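Long-range contacts in acetolactate synthase isozyme 1 large subunit (Escherichia coli, PDB 6LPI), which binds thiamine diphosphate, a magnesium ion and flavin-adenine dinucleotide as the large subunit of an enzyme of the thiamine diphosphate-dependent family: residues K302-D307 against P319-Q324; V215-G220 against L279-A284; E199-A204 against A332-L337. All coordinates share one frame; numbering follows the deposited sequence.

All three contacts lie in the central domain, a six-stranded parallel sheet flanked by helices. From the N terminus, helix 198-210 comes first and opens contact 3, which closes only when residues 332-337 return to it. Inside that long loop the other two contacts follow in series, and none cross. Contact 2 joins strand 214-218 to strand 278-282, closing a loop of 58 residues; contact 1 then joins strand 302-307 to the outermost strand 321-324 across 11 residues. Strands 278-282 and 302-307 are neighbours, so contacts 1 and 2 form one continuous sheet, and both touch flavin-adenine dinucleotide. Contact 3 packs the first and last helices of this course together beside contact 1.

Contact 1 of 3, residues K302-D307 against P319-Q324; sequences KIIHVD and PHVAIQ. With FAD (flavin-adenine dinucleotide), chain I.
Ile-304 and Val-321 lie side by side on the tightly packed face of this pair of strands, with CG2 of Ile-304 3.7 Å from CB of Val-321. One step on, Val-306 and Ile-323 repeat the pattern: CG1 of Val-306, set opposite its backbone N (chi1 -171°), comes 4.0 Å from CB of Ile-323. Beta-branched side chains suit extended strands, and here they offer a hydrocarbon surface to helices 198-210 and 327-334. The strands run parallel. Backbone bonds run from one to the other: His-305 N reaches Val-321 O at 3.0 Å, His-305 O takes Ile-323 N, and Ile-303 O accepts from both His-320 N and Val-321 N.

This is the edge of a Rossmann-like parallel sheet, whose C-terminal end receives the dinucleotide. Asp-307 stands there, its carboxylate accepting from both ribose hydroxyls, O3B to OD1 at 2.6 Å and O2B to OD2; OD2 also takes the N-H of Asp-309. On the same face His-305 rests its CB 3.8 Å from CB of Pro-319, while its NE2 bonds to Ala-284 O.

The other end is looser and exposed. The bent chain of Lys-302 crosses the His-320 ring at about a right angle, CD lying over one face 3.9 Å from the ring centroid, a CH-pi contact between a flexible lysine chain and a polar ring, both at home in solvent.

Contact 2 of 3, residues V215-G220 against L279-A284; sequences VLYLGG and LIVLGA. With FAD (flavin-adenine dinucleotide), chain I.
Tyr-217 spreads its ring along Val-281 and Ala-284, and can be followed outward atom by atom. Its CB lies 3.8 Å from the carbonyl O of Ile-280. With chi1 at 165°, CG is turned opposite the backbone N and the ring extends beside Val-281, both side chains pointing the same way. CG touches Val-281 CG1 only loosely, but CD2 meets that methyl at 3.5 Å, and CE2 remains beside it. Leu-279 CD1 lies farther off at the ring edge. Along the ring's other edge atoms, but on the same side of its plane as Val-281, CE1 comes 3.4 Å from Ala-284 CB, which CD1 touches more distantly; this methyl also meets CZ and sits over the ring face as a CH-pi contact, and at the tip OH is 3.6 Å from it. A small residue suits this place, since its methyl can lie flat over the ring face.

Behind the ring the strands are laced as a regular parallel pair, with Tyr-217 N bonded to Ile-280 O at 2.8 Å and Tyr-217 O accepting from Leu-282 N. On the opposite face Leu-216 CD1 packs on Leu-282 CD1 (3.6 Å). Beyond the strands come glycines. Gly-219, lacking CB, lets its CA approach Ala-284 CA to 4.0 Å, and Gly-220 N donates to the diphosphate oxygen O2P of flavin-adenine dinucleotide, as expected at the carboxyl ends of central strands in a Rossmann-like fold. Strand 240-242 flanks 215-218, strand 302-307 flanks 279-282, and helix 226-235 covers Leu-216 and Leu-218.

Contact 3 of 3, residues E199-A204 against A332-L337; sequences ESIRDA and AQLIPL
Ile-201 buries the most surface here, setting its CG2 methyl against the backbone of Gln-333 and the side chain of Leu-334. CG2 lies 3.3 Å from the carbonyl O of Gln-333 and 3.8 Å from CD1 of Leu-334. The first torsion (chi1 -71°) explains the reach: CG1 lies beside the backbone N, and CG2 takes the place opposite it. A branched aliphatic residue suits the spot, since one branch faces the helix partner while the side chain also packs on Ile-323 and Phe-196.

Leu-334 answers from the other side. Its CG is turned opposite its own backbone N (chi1 177°), which carries CD1 to within 3.5 Å of the carbonyl O of Ile-201. Ala-204, one turn on, borders this leucine only distantly; its small side chain is compatible with that.

The two segments belong to helices on one face of the Rossmann-like sheet: helix 198-210 leads into strand 214-218, and helix 327-334 follows the edge strand 321-324. No hydrogen bond joins the two segments, which meet mainly through aliphatic groups; farther along helix 198-210, Asn-209 ND2 bonds to Leu-337 O.

Nearer the solvent, Leu-337 ends a short 3-10 turn in which its N bonds to Leu-334 O at 2.9 Å. The turn aims its side chain at helix 198-210, where CD2 sits over the centre of the Arg-202 guanidinium, 3.3 Å from CZ, the side chains crossing at about a right angle. Arginine suits this exposed edge: its flat group offers a face to the methyl, while NE makes a long, weak ion pair with Glu-198.

Contact 1 of 3, residues K302-D307 against P319-Q324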
loop_
_atom_site.group_PDB
_atom_site.type_symbol
_atom_site.label_atom_id
_atom_site.label_comp_id
_atom_site.label_asym_id
_atom_site.label_seq_id
_atom_site.Cartn_x
_atom_site.Cartn_y
_atom_site.Cartn_z
ATOM N N LYS B 302 12.086 -15.971 19.206
ATOM C CA LYS B 302 11.135 -15.146 19.914
ATOM C C LYS B 302 10.907 -13.903 19.072
ATOM O O LYS B 302 11.761 -13.511 18.274
ATOM C CB LYS B 302 11.636 -14.801 21.311
ATOM C CG LYS B 302 11.882 -16.019 22.165
ATOM C CD LYS B 302 11.404 -15.837 23.571
ATOM C CE LYS B 302 11.281 -17.184 24.248
ATOM N NZ LYS B 302 10.400 -18.057 23.422
ATOM N N ILE B 303 9.734 -13.306 19.206
ATOM C CA ILE B 303 9.352 -12.231 18.310
ATOM C C ILE B 303 8.971 -10.998 19.106
ATOM O O ILE B 303 8.201 -11.073 20.076
ATOM C CB ILE B 303 8.210 -12.661 17.369
ATOM C CG1 ILE B 303 8.725 -13.748 16.409
ATOM C CG2 ILE B 303 7.613 -11.447 16.653
ATOM C CD1 ILE B 303 7.688 -14.321 15.484
ATOM N N ILE B 304 9.495 -9.859 18.667
ATOM C CA ILE B 304 8.984 -8.560 19.059
ATOM C C ILE B 304 8.331 -7.953 17.824
ATOM O O ILE B 304 8.873 -8.025 16.712
ATOM C CB ILE B 304 10.096 -7.645 19.603
ATOM C CG1 ILE B 304 11.093 -8.445 20.432
ATOM C CG2 ILE B 304 9.505 -6.520 20.425
ATOM C CD1 ILE B 304 12.322 -7.642 20.822
ATOM N N HIS B 305 7.160 -7.366 18.018
ATOM C CA HIS B 305 6.366 -6.883 16.907
ATOM C C HIS B 305 5.802 -5.526 17.308
ATOM O O HIS B 305 5.012 -5.444 18.258
ATOM C CB HIS B 305 5.259 -7.903 16.581
ATOM C CG HIS B 305 4.535 -7.636 15.295
ATOM N ND1 HIS B 305 3.329 -8.226 14.986
ATOM C CD2 HIS B 305 4.851 -6.857 14.234
ATOM C CE1 HIS B 305 2.925 -7.814 13.798
ATOM N NE2 HIS B 305 3.835 -6.989 13.318
ATOM N N VAL B 306 6.158 -4.480 16.561
ATOM C CA VAL B 306 5.677 -3.113 16.788
ATOM C C VAL B 306 4.901 -2.680 15.562
ATOM O O VAL B 306 5.476 -2.546 14.474
ATOM C CB VAL B 306 6.813 -2.109 17.054
ATOM C CG1 VAL B 306 6.232 -0.774 17.501
ATOM C CG2 VAL B 306 7.744 -2.626 18.128
ATOM N N ASP B 307 3.618 -2.378 15.755
ATOM C CA ASP B 307 2.754 -2.061 14.636
ATOM C C ASP B 307 1.677 -1.086 15.111
ATOM O O ASP B 307 1.176 -1.199 16.237
ATOM C CB ASP B 307 2.135 -3.352 14.082
ATOM C CG ASP B 307 1.712 -3.217 12.648
ATOM O OD1 ASP B 307 2.407 -3.815 11.787
ATOM O OD2 ASP B 307 0.707 -2.516 12.388
ATOM N N PRO B 319 3.451 -12.685 18.953
ATOM C CA PRO B 319 4.707 -12.104 19.416
ATOM C C PRO B 319 4.877 -12.329 20.912
ATOM O O PRO B 319 3.922 -12.585 21.654
ATOM C CB PRO B 319 4.537 -10.609 19.103
ATOM C CG PRO B 319 3.090 -10.360 19.237
ATOM C CD PRO B 319 2.375 -11.678 18.884
ATOM N N HIS B 320 6.128 -12.246 21.347
ATOM C CA HIS B 320 6.397 -12.316 22.767
ATOM C C HIS B 320 6.347 -10.945 23.411
ATOM O O HIS B 320 6.025 -10.826 24.596
ATOM C CB HIS B 320 7.743 -12.994 22.983
ATOM C CG HIS B 320 7.755 -14.422 22.545
ATOM N ND1 HIS B 320 7.704 -14.790 21.218
ATOM C CD2 HIS B 320 7.822 -15.572 23.252
ATOM C CE1 HIS B 320 7.742 -16.107 21.127
ATOM N NE2 HIS B 320 7.813 -16.606 22.347
ATOM N N VAL B 321 6.626 -9.904 22.643
ATOM C CA VAL B 321 6.387 -8.533 23.059
ATOM C C VAL B 321 5.691 -7.853 21.892
ATOM O O VAL B 321 6.205 -7.861 20.769
ATOM C CB VAL B 321 7.687 -7.806 23.434
ATOM C CG1 VAL B 321 7.455 -6.298 23.560
ATOM C CG2 VAL B 321 8.243 -8.386 24.699
ATOM N N ALA B 322 4.517 -7.289 22.155
ATOM C CA ALA B 322 3.697 -6.631 21.151
ATOM C C ALA B 322 3.450 -5.203 21.609
ATOM O O ALA B 322 2.932 -4.979 22.709
ATOM C CB ALA B 322 2.376 -7.369 20.949
ATOM N N ILE B 323 3.815 -4.248 20.769
ATOM C CA ILE B 323 3.581 -2.836 21.017
ATOM C C ILE B 323 2.695 -2.331 19.902
ATOM O O ILE B 323 3.019 -2.517 18.723
ATOM C CB ILE B 323 4.891 -2.037 21.000
ATOM C CG1 ILE B 323 5.825 -2.521 22.093
ATOM C CG2 ILE B 323 4.618 -0.528 21.110
ATOM C CD1 ILE B 323 5.727 -1.741 23.264
ATOM N N GLN B 324 1.607 -1.667 20.261
ATOM C CA GLN B 324 0.781 -1.002 19.262
ATOM C C GLN B 324 1.192 0.451 19.346
ATOM O O GLN B 324 0.764 1.179 20.245
ATOM C CB GLN B 324 -0.705 -1.157 19.516
ATOM C CG GLN B 324 -1.468 -0.358 18.516
ATOM C CD GLN B 324 -2.838 -0.019 18.977
ATOM O OE1 GLN B 324 -3.215 -0.339 20.103
ATOM N NE2 GLN B 324 -3.613 0.617 18.106
HETATM P PA FAD I . 2.911 -3.314 4.314
HETATM O O1A FAD I . 3.753 -2.469 3.440
HETATM O O2A FAD I . 1.451 -3.428 3.961
HETATM O O5B FAD I . 3.163 -2.649 5.724
HETATM C C5B FAD I . 2.096 -2.027 6.468
HETATM C C4B FAD I . 2.260 -2.429 7.908
HETATM O O4B FAD I . 2.997 -1.411 8.637
HETATM C C3B FAD I . 0.951 -2.610 8.669
HETATM O O3B FAD I . 1.102 -3.700 9.580
HETATM C C2B FAD I . 0.780 -1.236 9.328
HETATM O O2B FAD I . -0.081 -1.224 10.457
HETATM C C1B FAD I . 2.223 -0.983 9.740
HETATM N N9A FAD I . 2.552 0.402 10.035
HETATM C C8A FAD I . 2.354 1.500 9.241
HETATM N N7A FAD I . 2.776 2.626 9.770
HETATM C C5A FAD I . 3.289 2.239 10.999
HETATM C C6A FAD I . 3.883 2.962 12.053
HETATM N N6A FAD I . 4.072 4.284 12.036
HETATM N N1A FAD I . 4.271 2.271 13.148
HETATM C C2A FAD I . 4.079 0.949 13.177
HETATM N N3A FAD I . 3.539 0.162 12.245
HETATM C C4A FAD I . 3.156 0.872 11.176
HETATM N N1 FAD I . 7.197 -9.212 -0.423
HETATM C C2 FAD I . 8.272 -9.726 0.239
HETATM O O2 FAD I . 8.538 -9.375 1.381
HETATM N N3 FAD I . 9.093 -10.649 -0.383
HETATM C C4 FAD I . 8.939 -11.135 -1.665
HETATM O O4 FAD I . 9.738 -11.953 -2.113
HETATM C C4X FAD I . 7.783 -10.590 -2.361
HETATM N N5 FAD I . 7.550 -10.991 -3.593
HETATM C C5X FAD I . 6.454 -10.450 -4.255
HETATM C C6 FAD I . 6.191 -10.851 -5.567
HETATM C C7 FAD I . 5.111 -10.323 -6.273
HETATM C C7M FAD I . 4.842 -10.787 -7.679
HETATM C C8 FAD I . 4.270 -9.381 -5.656
HETATM C C8M FAD I . 3.082 -8.806 -6.389
HETATM C C9 FAD I . 4.530 -8.981 -4.347
HETATM C C9A FAD I . 5.604 -9.513 -3.643
HETATM N N10 FAD I . 5.891 -9.121 -2.317
HETATM C C10 FAD I . 6.970 -9.635 -1.649
HETATM C "C1'" FAD I . 5.053 -8.143 -1.625
HETATM C "C2'" FAD I . 4.033 -8.792 -0.702
HETATM O "O2'" FAD I . 2.877 -9.182 -1.444
HETATM C "C3'" FAD I . 3.607 -7.787 0.367
HETATM O "O3'" FAD I . 3.102 -6.611 -0.257
HETATM C "C4'" FAD I . 4.717 -7.381 1.329
HETATM O "O4'" FAD I . 5.531 -8.518 1.594
HETATM C "C5'" FAD I . 4.177 -6.831 2.628
HETATM O "O5'" FAD I . 5.208 -6.069 3.281
HETATM P P FAD I . 4.916 -5.322 4.613
HETATM O O1P FAD I . 4.862 -6.346 5.748
HETATM O O2P FAD I . 5.776 -4.281 4.727
HETATM O O3P FAD I . 3.476 -4.795 4.362
#

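Contact 2 of 3, residues V215-G220 against L279-A284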
loop_
_atom_site.group_PDB
_atom_site.type_symbol
_atom_site.label_atom_id
_atom_site.label_comp_id
_atom_site.label_asym_id
_atom_site.label_seq_id
_atom_site.Cartn_x
_atom_site.Cartn_y
_atom_site.Cartn_z
ATOM N N VAL B 215 17.684 -10.620 14.185
ATOM C CA VAL B 215 17.540 -9.987 12.887
ATOM C C VAL B 215 16.449 -8.947 13.013
ATOM O O VAL B 215 15.503 -9.103 13.798
ATOM C CB VAL B 215 17.218 -10.958 11.730
ATOM C CG1 VAL B 215 18.046 -12.223 11.815
ATOM C CG2 VAL B 215 15.741 -11.212 11.652
ATOM N N LEU B 216 16.635 -7.848 12.296
ATOM C CA LEU B 216 15.683 -6.753 12.262
ATOM C C LEU B 216 14.911 -6.871 10.954
ATOM O O LEU B 216 15.506 -6.965 9.881
ATOM C CB LEU B 216 16.414 -5.414 12.412
ATOM C CG LEU B 216 15.736 -4.072 12.203
ATOM C CD1 LEU B 216 14.735 -3.846 13.301
ATOM C CD2 LEU B 216 16.772 -2.979 12.269
ATOM N N TYR B 217 13.615 -6.993 11.059
ATOM C CA TYR B 217 12.731 -7.289 9.942
ATOM C C TYR B 217 11.872 -6.044 9.697
ATOM O O TYR B 217 10.952 -5.746 10.459
ATOM C CB TYR B 217 11.952 -8.561 10.287
ATOM C CG TYR B 217 10.736 -8.926 9.477
ATOM C CD1 TYR B 217 10.487 -8.386 8.226
ATOM C CD2 TYR B 217 9.815 -9.804 9.997
ATOM C CE1 TYR B 217 9.366 -8.731 7.523
ATOM C CE2 TYR B 217 8.687 -10.146 9.306
ATOM C CZ TYR B 217 8.467 -9.611 8.069
ATOM O OH TYR B 217 7.333 -9.967 7.385
ATOM N N LEU B 218 12.192 -5.310 8.638
ATOM C CA LEU B 218 11.541 -4.047 8.310
ATOM C C LEU B 218 10.462 -4.202 7.255
ATOM O O LEU B 218 10.622 -4.956 6.290
ATOM C CB LEU B 218 12.561 -3.021 7.828
ATOM C CG LEU B 218 13.738 -2.904 8.756
ATOM C CD1 LEU B 218 14.667 -1.787 8.231
ATOM C CD2 LEU B 218 13.141 -2.579 10.124
ATOM N N GLY B 219 9.365 -3.462 7.459
ATOM C CA GLY B 219 8.264 -3.412 6.523
ATOM C C GLY B 219 7.942 -1.984 6.116
ATOM O O GLY B 219 8.611 -1.030 6.520
ATOM N N GLY B 220 6.901 -1.862 5.294
ATOM C CA GLY B 220 6.521 -0.571 4.753
ATOM C C GLY B 220 6.080 0.451 5.781
ATOM O O GLY B 220 5.843 1.606 5.419
ATOM N N LEU B 279 13.545 -12.129 16.355
ATOM C CA LEU B 279 13.368 -11.180 15.267
ATOM C C LEU B 279 12.559 -9.991 15.761
ATOM O O LEU B 279 11.580 -10.153 16.502
ATOM C CB LEU B 279 12.800 -11.778 13.971
ATOM C CG LEU B 279 11.706 -12.745 13.655
ATOM C CD1 LEU B 279 10.451 -11.988 13.651
ATOM C CD2 LEU B 279 11.967 -13.284 12.279
ATOM N N ILE B 280 13.052 -8.805 15.420
ATOM C CA ILE B 280 12.456 -7.517 15.750
ATOM C C ILE B 280 11.688 -7.032 14.534
ATOM O O ILE B 280 12.280 -6.668 13.517
ATOM C CB ILE B 280 13.522 -6.489 16.144
ATOM C CG1 ILE B 280 14.549 -7.086 17.117
ATOM C CG2 ILE B 280 12.869 -5.209 16.602
ATOM C CD1 ILE B 280 15.863 -7.402 16.486
ATOM N N VAL B 281 10.372 -7.082 14.598
ATOM C CA VAL B 281 9.537 -6.808 13.441
ATOM C C VAL B 281 8.958 -5.408 13.608
ATOM O O VAL B 281 8.133 -5.163 14.498
ATOM C CB VAL B 281 8.431 -7.857 13.301
ATOM C CG1 VAL B 281 7.738 -7.717 11.952
ATOM C CG2 VAL B 281 9.012 -9.217 13.502
ATOM N N LEU B 282 9.385 -4.485 12.752
ATOM C CA LEU B 282 8.875 -3.126 12.761
ATOM C C LEU B 282 8.195 -2.866 11.435
ATOM O O LEU B 282 8.824 -3.003 10.384
ATOM C CB LEU B 282 9.985 -2.118 12.990
ATOM C CG LEU B 282 10.922 -2.494 14.116
ATOM C CD1 LEU B 282 12.089 -1.521 14.197
ATOM C CD2 LEU B 282 10.119 -2.478 15.394
ATOM N N GLY B 283 6.918 -2.505 11.484
ATOM C CA GLY B 283 6.208 -2.103 10.288
ATOM C C GLY B 283 5.951 -3.196 9.276
ATOM O O GLY B 283 5.578 -2.879 8.148
ATOM N N ALA B 284 6.121 -4.467 9.632
ATOM C CA ALA B 284 5.773 -5.566 8.743
ATOM C C ALA B 284 4.551 -6.303 9.266
ATOM O O ALA B 284 4.234 -6.251 10.459
ATOM C CB ALA B 284 6.932 -6.553 8.589
HETATM P PA FAD I . 2.911 -3.314 4.314
HETATM O O1A FAD I . 3.753 -2.469 3.440
HETATM O O2A FAD I . 1.451 -3.428 3.961
HETATM O O5B FAD I . 3.163 -2.649 5.724
HETATM C C5B FAD I . 2.096 -2.027 6.468
HETATM C C4B FAD I . 2.260 -2.429 7.908
HETATM O O4B FAD I . 2.997 -1.411 8.637
HETATM C C3B FAD I . 0.951 -2.610 8.669
HETATM O O3B FAD I . 1.102 -3.700 9.580
HETATM C C2B FAD I . 0.780 -1.236 9.328
HETATM O O2B FAD I . -0.081 -1.224 10.457
HETATM C C1B FAD I . 2.223 -0.983 9.740
HETATM N N9A FAD I . 2.552 0.402 10.035
HETATM C C8A FAD I . 2.354 1.500 9.241
HETATM N N7A FAD I . 2.776 2.626 9.770
HETATM C C5A FAD I . 3.289 2.239 10.999
HETATM C C6A FAD I . 3.883 2.962 12.053
HETATM N N6A FAD I . 4.072 4.284 12.036
HETATM N N1A FAD I . 4.271 2.271 13.148
HETATM C C2A FAD I . 4.079 0.949 13.177
HETATM N N3A FAD I . 3.539 0.162 12.245
HETATM C C4A FAD I . 3.156 0.872 11.176
HETATM N N1 FAD I . 7.197 -9.212 -0.423
HETATM C C2 FAD I . 8.272 -9.726 0.239
HETATM O O2 FAD I . 8.538 -9.375 1.381
HETATM N N3 FAD I . 9.093 -10.649 -0.383
HETATM C C4 FAD I . 8.939 -11.135 -1.665
HETATM O O4 FAD I . 9.738 -11.953 -2.113
HETATM C C4X FAD I . 7.783 -10.590 -2.361
HETATM N N5 FAD I . 7.550 -10.991 -3.593
HETATM C C5X FAD I . 6.454 -10.450 -4.255
HETATM C C6 FAD I . 6.191 -10.851 -5.567
HETATM C C7 FAD I . 5.111 -10.323 -6.273
HETATM C C7M FAD I . 4.842 -10.787 -7.679
HETATM C C8 FAD I . 4.270 -9.381 -5.656
HETATM C C8M FAD I . 3.082 -8.806 -6.389
HETATM C C9 FAD I . 4.530 -8.981 -4.347
HETATM C C9A FAD I . 5.604 -9.513 -3.643
HETATM N N10 FAD I . 5.891 -9.121 -2.317
HETATM C C10 FAD I . 6.970 -9.635 -1.649
HETATM C "C1'" FAD I . 5.053 -8.143 -1.625
HETATM C "C2'" FAD I . 4.033 -8.792 -0.702
HETATM O "O2'" FAD I . 2.877 -9.182 -1.444
HETATM C "C3'" FAD I . 3.607 -7.787 0.367
HETATM O "O3'" FAD I . 3.102 -6.611 -0.257
HETATM C "C4'" FAD I . 4.717 -7.381 1.329
HETATM O "O4'" FAD I . 5.531 -8.518 1.594
HETATM C "C5'" FAD I . 4.177 -6.831 2.628
HETATM O "O5'" FAD I . 5.208 -6.069 3.281
HETATM P P FAD I . 4.916 -5.322 4.613
HETATM O O1P FAD I . 4.862 -6.346 5.748
HETATM O O2P FAD I . 5.776 -4.281 4.727
HETATM O O3P FAD I . 3.476 -4.795 4.362
#

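Contact 3 of 3, residues E199-A204 against A332-L337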
loop_
_atom_site.group_PDB
_atom_site.type_symbol
_atom_site.label_atom_id
_atom_site.label_comp_id
_atom_site.label_asym_id
_atom_site.label_seq_id
_atom_site.Cartn_x
_atom_site.Cartn_y
_atom_site.Cartn_z
ATOM N N GLU B 199 7.243 -0.680 30.404
ATOM C CA GLU B 199 7.670 -2.048 30.687
ATOM C C GLU B 199 7.888 -2.827 29.394
ATOM O O GLU B 199 8.809 -3.643 29.293
ATOM C CB GLU B 199 6.644 -2.758 31.576
ATOM C CG GLU B 199 6.479 -4.249 31.237
ATOM C CD GLU B 199 5.748 -5.076 32.301
ATOM O OE1 GLU B 199 4.753 -4.583 32.886
ATOM O OE2 GLU B 199 6.168 -6.236 32.529
ATOM N N SER B 200 7.024 -2.604 28.407
ATOM C CA SER B 200 7.174 -3.216 27.089
ATOM C C SER B 200 8.512 -2.866 26.441
ATOM O O SER B 200 9.222 -3.750 25.946
ATOM C CB SER B 200 6.027 -2.760 26.225
ATOM O OG SER B 200 4.837 -2.860 26.959
ATOM N N ILE B 201 8.832 -1.568 26.364
ATOM C CA ILE B 201 10.117 -1.134 25.812
ATOM C C ILE B 201 11.285 -1.716 26.602
ATOM O O ILE B 201 12.293 -2.132 26.020
ATOM C CB ILE B 201 10.184 0.407 25.737
ATOM C CG1 ILE B 201 9.263 0.934 24.636
ATOM C CG2 ILE B 201 11.597 0.892 25.501
ATOM C CD1 ILE B 201 7.893 1.174 25.093
ATOM N N ARG B 202 11.173 -1.764 27.932
ATOM C CA ARG B 202 12.223 -2.401 28.728
ATOM C C ARG B 202 12.383 -3.874 28.346
ATOM O O ARG B 202 13.508 -4.361 28.155
ATOM C CB ARG B 202 11.934 -2.246 30.222
ATOM C CG ARG B 202 12.129 -0.835 30.730
ATOM C CD ARG B 202 13.537 -0.627 31.233
ATOM N NE ARG B 202 13.728 0.738 31.718
ATOM C CZ ARG B 202 14.880 1.216 32.181
ATOM N NH1 ARG B 202 14.961 2.475 32.609
ATOM N NH2 ARG B 202 15.954 0.433 32.208
ATOM N N ASP B 203 11.264 -4.598 28.218
ATOM C CA ASP B 203 11.332 -6.027 27.969
ATOM C C ASP B 203 11.904 -6.319 26.595
ATOM O O ASP B 203 12.687 -7.269 26.433
ATOM C CB ASP B 203 9.939 -6.632 28.053
ATOM C CG ASP B 203 9.391 -6.650 29.454
ATOM O OD1 ASP B 203 10.191 -6.552 30.416
ATOM O OD2 ASP B 203 8.157 -6.777 29.596
ATOM N N ALA B 204 11.559 -5.496 25.606
ATOM C CA ALA B 204 12.173 -5.637 24.291
ATOM C C ALA B 204 13.665 -5.324 24.341
ATOM O O ALA B 204 14.476 -6.057 23.767
ATOM C CB ALA B 204 11.455 -4.755 23.274
ATOM N N ALA B 332 12.546 5.856 19.559
ATOM C CA ALA B 332 13.011 6.927 20.425
ATOM C C ALA B 332 13.094 6.448 21.864
ATOM O O ALA B 332 14.103 6.652 22.543
ATOM C CB ALA B 332 12.105 8.148 20.296
ATOM N N GLN B 333 12.078 5.742 22.335
ATOM C CA GLN B 333 12.184 5.345 23.730
ATOM C C GLN B 333 13.032 4.086 23.921
ATOM O O GLN B 333 13.315 3.715 25.064
ATOM C CB GLN B 333 10.772 5.175 24.284
ATOM C CG GLN B 333 10.261 6.396 25.052
ATOM C CD GLN B 333 8.877 6.161 25.638
ATOM O OE1 GLN B 333 8.674 5.311 26.500
ATOM N NE2 GLN B 333 7.905 6.940 25.157
ATOM N N LEU B 334 13.480 3.443 22.843
ATOM C CA LEU B 334 14.165 2.158 22.931
ATOM C C LEU B 334 15.652 2.209 22.645
ATOM O O LEU B 334 16.421 1.522 23.323
ATOM C CB LEU B 334 13.536 1.150 21.960
ATOM C CG LEU B 334 14.219 -0.229 21.905
ATOM C CD1 LEU B 334 13.993 -1.031 23.189
ATOM C CD2 LEU B 334 13.771 -1.047 20.693
ATOM N N ILE B 335 16.091 3.013 21.674
ATOM C CA ILE B 335 17.508 3.009 21.304
ATOM C C ILE B 335 18.423 3.299 22.484
ATOM O O ILE B 335 19.423 2.586 22.644
ATOM C CB ILE B 335 17.747 3.941 20.110
ATOM C CG1 ILE B 335 17.123 3.340 18.856
ATOM C CG2 ILE B 335 19.213 4.091 19.871
ATOM C CD1 ILE B 335 16.922 4.324 17.750
ATOM N N PRO B 336 18.148 4.274 23.363
ATOM C CA PRO B 336 19.063 4.506 24.498
ATOM C C PRO B 336 19.128 3.355 25.493
ATOM O O PRO B 336 19.999 3.365 26.366
ATOM C CB PRO B 336 18.501 5.775 25.156
ATOM C CG PRO B 336 17.108 5.859 24.703
ATOM C CD PRO B 336 17.103 5.310 23.314
ATOM N N LEU B 337 18.212 2.401 25.431
ATOM C CA LEU B 337 18.234 1.249 26.315
ATOM C C LEU B 337 18.841 0.015 25.666
ATOM O O LEU B 337 18.996 -1.008 26.343
ATOM C CB LEU B 337 16.821 0.948 26.823
ATOM C CG LEU B 337 16.387 1.988 27.860
ATOM C CD1 LEU B 337 15.531 3.115 27.268
ATOM C CD2 LEU B 337 15.676 1.313 28.990
#